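Local coordinates for protein acetyl-CoA acetyltransferase A (PDB 6BJA) that probably catalyses acetyl transfer between coenzyme A thioesters as a thiolase of lipid metabolism, and binds coenzyme A, at residues 368-380 and 385-397. Numbering follows the deposited sequence.
Sequences LVHALKSDELGVA and GGGEASAILIKKL
The ammonium group of K396 closes off the C-terminal end of helix 357-371: NZ donates to V369 O and to L372 O, each at 2.9 Å. Its chain bends at chi2 (69°) and again at chi4 (-64°), which folds the amine back over the last helical turn, with CD and CE lying against the V369 carbonyl. Two waters also accept from NZ, one of them shared with H370 ND1, whose ring is held through NE2 by A16 O; four acceptors thus compete for three N-H hydrogens. The positive group would also suit the negative end of the helix dipole. The backbone of K396 is gripped as well. D375 N, in the type II turn from K373 to E376, reaches K396 O at 2.7 Å from above the carbonyl plane, whereas K396 N meets E376 O almost head-on at 2.9 Å. From there the antiparallel ladder runs through the hydrogen-bonded pairs G378-I394 and A380-I392. G378 N donates to I394 O at 2.8 Å.

On the sheet face that carries helix 357-371, the missing side chain of G378 makes room for L372 CD1, with I394 packed beside it. With I394 CG1 set between its backbone N and carbonyl carbon (chi1 63°), CD1 meets L368 CD2 tip to tip at 3.6 Å and packs tightly on V369 CG2 at 3.4 Å. On the other face, L393 CD1 lies 3.8 Å from V379 CG2, and L377 CD2 rests on K395 CB.

The strands form the C-terminal hairpin of the thiolase fold. Strand 377-384 carries C383, the predicted proton acceptor, and in the turn G385 N bonds to the modified cysteine at position 95. Strands 280-289 and 319-322 flank the hairpin; helix 298-310 packs against V379 and L393, helix 97-110 against A380 and I392.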
loop_
_atom_site.group_PDB
_atom_site.type_symbol
_atom_site.label_atom_id
_atom_site.label_comp_id
_atom_site.label_asym_id
_atom_site.label_seq_id
_atom_site.Cartn_x
_atom_site.Cartn_y
_atom_site.Cartn_z
ATOM N N LEU A 368 17.688 -32.887 -18.298
ATOM C CA LEU A 368 18.462 -33.432 -19.409
ATOM C C LEU A 368 19.488 -34.462 -18.931
ATOM O O LEU A 368 19.597 -35.553 -19.507
ATOM C CB LEU A 368 19.170 -32.307 -20.173
ATOM C CG LEU A 368 20.046 -32.760 -21.335
ATOM C CD1 LEU A 368 19.188 -33.356 -22.448
ATOM C CD2 LEU A 368 20.886 -31.613 -21.853
ATOM N N VAL A 369 20.266 -34.095 -17.914
ATOM C CA VAL A 369 21.330 -34.949 -17.423
ATOM C C VAL A 369 20.748 -36.310 -17.067
ATOM O O VAL A 369 21.298 -37.351 -17.434
ATOM C CB VAL A 369 22.038 -34.306 -16.204
ATOM C CG1 VAL A 369 22.851 -35.348 -15.412
ATOM C CG2 VAL A 369 22.930 -33.165 -16.668
ATOM N N HIS A 370 19.611 -36.325 -16.388
ATOM C CA HIS A 370 19.107 -37.586 -15.866
ATOM C C HIS A 370 18.268 -38.385 -16.871
ATOM O O HIS A 370 17.968 -39.545 -16.641
ATOM C CB HIS A 370 18.334 -37.319 -14.590
ATOM C CG HIS A 370 19.238 -37.002 -13.454
ATOM N ND1 HIS A 370 20.166 -37.907 -12.981
ATOM C CD2 HIS A 370 19.411 -35.865 -12.736
ATOM C CE1 HIS A 370 20.856 -37.344 -12.005
ATOM N NE2 HIS A 370 20.409 -36.110 -11.833
ATOM N N ALA A 371 17.923 -37.770 -18.000
ATOM C CA ALA A 371 17.243 -38.486 -19.087
ATOM C C ALA A 371 18.243 -39.124 -20.060
ATOM O O ALA A 371 17.970 -40.180 -20.649
ATOM C CB ALA A 371 16.315 -37.539 -19.831
ATOM N N LEU A 372 19.392 -38.481 -20.238
ATOM C CA LEU A 372 20.459 -39.022 -21.066
ATOM C C LEU A 372 20.965 -40.353 -20.539
ATOM O O LEU A 372 21.081 -40.540 -19.328
ATOM C CB LEU A 372 21.634 -38.057 -21.141
ATOM C CG LEU A 372 21.458 -36.781 -21.967
ATOM C CD1 LEU A 372 22.619 -35.823 -21.700
ATOM C CD2 LEU A 372 21.351 -37.093 -23.470
ATOM N N LYS A 373 21.271 -41.263 -21.461
ATOM C CA LYS A 373 21.996 -42.483 -21.114
ATOM C C LYS A 373 23.494 -42.289 -21.321
ATOM O O LYS A 373 23.918 -41.354 -22.003
ATOM C CB LYS A 373 21.473 -43.654 -21.951
ATOM C CG LYS A 373 19.990 -43.927 -21.724
ATOM C CD LYS A 373 19.418 -44.895 -22.746
ATOM C CE LYS A 373 17.896 -44.768 -22.799
ATOM N NZ LYS A 373 17.310 -44.774 -21.421
ATOM N N SER A 374 24.305 -43.159 -20.725
ATOM C CA SER A 374 25.755 -43.010 -20.795
ATOM C C SER A 374 26.249 -42.902 -22.236
ATOM O O SER A 374 25.807 -43.656 -23.100
ATOM C CB SER A 374 26.451 -44.182 -20.095
ATOM O OG SER A 374 26.146 -44.188 -18.707
ATOM N N ASP A 375 27.161 -41.949 -22.453
ATOM C CA ASP A 375 27.824 -41.670 -23.732
ATOM C C ASP A 375 26.949 -40.865 -24.689
ATOM O O ASP A 375 27.409 -40.481 -25.760
ATOM C CB ASP A 375 28.293 -42.966 -24.419
ATOM C CG ASP A 375 29.364 -43.686 -23.629
ATOM O OD1 ASP A 375 30.258 -43.001 -23.098
ATOM O OD2 ASP A 375 29.316 -44.933 -23.546
ATOM N N GLU A 376 25.700 -40.604 -24.312
ATOM C CA GLU A 376 24.837 -39.765 -25.138
ATOM C C GLU A 376 25.150 -38.288 -24.958
ATOM O O GLU A 376 25.561 -37.851 -23.877
ATOM C CB GLU A 376 23.362 -40.020 -24.830
ATOM C CG GLU A 376 22.884 -41.383 -25.303
ATOM C CD GLU A 376 21.386 -41.587 -25.157
ATOM O OE1 GLU A 376 20.751 -40.926 -24.298
ATOM O OE2 GLU A 376 20.832 -42.436 -25.898
ATOM N N LEU A 377 24.946 -37.547 -26.044
ATOM C CA LEU A 377 25.073 -36.092 -26.061
ATOM C C LEU A 377 23.698 -35.463 -25.931
ATOM O O LEU A 377 22.736 -35.915 -26.538
ATOM C CB LEU A 377 25.741 -35.606 -27.349
ATOM C CG LEU A 377 27.190 -36.040 -27.565
ATOM C CD1 LEU A 377 27.687 -35.461 -28.877
ATOM C CD2 LEU A 377 28.093 -35.632 -26.405
ATOM N N GLY A 378 23.617 -34.408 -25.118
ATOM C CA GLY A 378 22.370 -33.688 -24.970
ATOM C C GLY A 378 22.608 -32.184 -25.083
ATOM O O GLY A 378 23.700 -31.671 -24.810
ATOM N N VAL A 379 21.568 -31.477 -25.502
ATOM C CA VAL A 379 21.577 -30.019 -25.532
ATOM C C VAL A 379 20.391 -29.468 -24.762
ATOM O O VAL A 379 19.257 -29.902 -24.958
ATOM C CB VAL A 379 21.547 -29.468 -26.972
ATOM C CG1 VAL A 379 21.453 -27.922 -26.973
ATOM C CG2 VAL A 379 22.779 -29.893 -27.703
ATOM N N ALA A 380 20.664 -28.521 -23.864
ATOM C CA ALA A 380 19.615 -27.783 -23.186
ATOM C C ALA A 380 19.693 -26.336 -23.644
ATOM O O ALA A 380 20.777 -25.753 -23.662
ATOM C CB ALA A 380 19.751 -27.888 -21.674
ATOM N N GLY A 385 13.141 -13.251 -21.855
ATOM C CA GLY A 385 12.626 -11.936 -22.145
ATOM C C GLY A 385 13.778 -10.982 -22.383
ATOM O O GLY A 385 14.783 -11.005 -21.666
ATOM N N GLY A 386 13.624 -10.160 -23.415
ATOM C CA GLY A 386 14.674 -9.266 -23.866
ATOM C C GLY A 386 15.361 -9.703 -25.140
ATOM O O GLY A 386 16.111 -8.937 -25.748
ATOM N N GLY A 387 15.119 -10.937 -25.559
ATOM C CA GLY A 387 15.612 -11.410 -26.830
ATOM C C GLY A 387 16.848 -12.284 -26.831
ATOM O O GLY A 387 17.486 -12.424 -27.858
ATOM N N GLU A 388 17.194 -12.911 -25.708
ATOM C CA GLU A 388 18.416 -13.694 -25.665
ATOM C C GLU A 388 18.076 -15.163 -25.472
ATOM O O GLU A 388 16.938 -15.519 -25.147
ATOM C CB GLU A 388 19.348 -13.206 -24.556
ATOM C CG GLU A 388 20.012 -11.875 -24.881
ATOM C CD GLU A 388 21.231 -11.628 -24.035
ATOM O OE1 GLU A 388 22.169 -12.483 -24.040
ATOM O OE2 GLU A 388 21.215 -10.575 -23.360
ATOM N N ALA A 389 19.070 -15.999 -25.738
ATOM C CA ALA A 389 18.995 -17.409 -25.377
ATOM C C ALA A 389 20.371 -17.966 -25.077
ATOM O O ALA A 389 21.397 -17.460 -25.562
ATOM C CB ALA A 389 18.329 -18.228 -26.486
ATOM N N SER A 390 20.372 -19.005 -24.245
ATOM C CA SER A 390 21.564 -19.725 -23.828
ATOM C C SER A 390 21.384 -21.196 -24.151
ATOM O O SER A 390 20.260 -21.705 -24.091
ATOM C CB SER A 390 21.811 -19.547 -22.328
ATOM O OG SER A 390 21.822 -18.174 -21.979
ATOM N N ALA A 391 22.467 -21.855 -24.540
ATOM C CA ALA A 391 22.434 -23.302 -24.789
ATOM C C ALA A 391 23.710 -23.944 -24.268
ATOM O O ALA A 391 24.783 -23.316 -24.249
ATOM C CB ALA A 391 22.253 -23.592 -26.263
ATOM N N ILE A 392 23.591 -25.195 -23.825
ATOM C CA ILE A 392 24.719 -25.934 -23.282
ATOM C C ILE A 392 24.705 -27.337 -23.881
ATOM O O ILE A 392 23.647 -27.935 -24.080
ATOM C CB ILE A 392 24.693 -25.959 -21.708
ATOM C CG1 ILE A 392 25.983 -26.529 -21.127
ATOM C CG2 ILE A 392 23.502 -26.705 -21.194
ATOM C CD1 ILE A 392 26.151 -26.183 -19.630
ATOM N N LEU A 393 25.901 -27.817 -24.209
ATOM C CA LEU A 393 26.116 -29.165 -24.711
ATOM C C LEU A 393 26.746 -30.027 -23.632
ATOM O O LEU A 393 27.792 -29.663 -23.070
ATOM C CB LEU A 393 27.019 -29.117 -25.948
ATOM C CG LEU A 393 27.470 -30.463 -26.520
ATOM C CD1 LEU A 393 26.296 -31.182 -27.163
ATOM C CD2 LEU A 393 28.603 -30.225 -27.535
ATOM N N ILE A 394 26.107 -31.156 -23.335
ATOM C CA ILE A 394 26.623 -32.059 -22.321
ATOM C C ILE A 394 26.728 -33.493 -22.798
ATOM O O ILE A 394 25.979 -33.935 -23.672
ATOM C CB ILE A 394 25.784 -32.003 -21.052
ATOM C CG1 ILE A 394 24.363 -32.470 -21.273
ATOM C CG2 ILE A 394 25.789 -30.574 -20.467
ATOM C CD1 ILE A 394 23.682 -32.775 -19.955
ATOM N N LYS A 395 27.690 -34.204 -22.219
ATOM C CA LYS A 395 27.891 -35.623 -22.473
ATOM C C LYS A 395 27.644 -36.364 -21.182
ATOM O O LYS A 395 28.237 -36.034 -20.156
ATOM C CB LYS A 395 29.311 -35.916 -22.968
ATOM C CG LYS A 395 29.544 -37.412 -23.260
ATOM C CD LYS A 395 30.950 -37.705 -23.789
ATOM C CE LYS A 395 32.028 -37.398 -22.750
ATOM N NZ LYS A 395 33.414 -37.767 -23.189
ATOM N N LYS A 396 26.756 -37.347 -21.230
ATOM C CA LYS A 396 26.486 -38.181 -20.074
ATOM C C LYS A 396 27.589 -39.227 -19.957
ATOM O O LYS A 396 27.995 -39.814 -20.954
ATOM C CB LYS A 396 25.116 -38.822 -20.210
ATOM C CG LYS A 396 24.586 -39.548 -18.989
ATOM C CD LYS A 396 24.242 -38.571 -17.876
ATOM C CE LYS A 396 23.698 -39.271 -16.637
ATOM N NZ LYS A 396 22.424 -39.975 -16.858
ATOM N N LEU A 397 28.082 -39.439 -18.740
ATOM C CA LEU A 397 29.175 -40.375 -18.510
ATOM C C LEU A 397 28.626 -41.712 -18.032
ATOM O O LEU A 397 27.421 -41.847 -17.799
ATOM C CB LEU A 397 30.163 -39.781 -17.505
ATOM C CG LEU A 397 30.720 -38.435 -17.993
ATOM C CD1 LEU A 397 31.603 -37.796 -16.950
ATOM C CD2 LEU A 397 31.472 -38.587 -19.306
ATOM O OXT LEU A 397 29.369 -42.693 -17.881
HETATM O O HOH W 1 21.319 -40.113 -14.252
HETATM O O HOH W 2 23.414 -42.642 -17.289
HETATM O O HOH W 3 30.942 -40.931 -21.863
#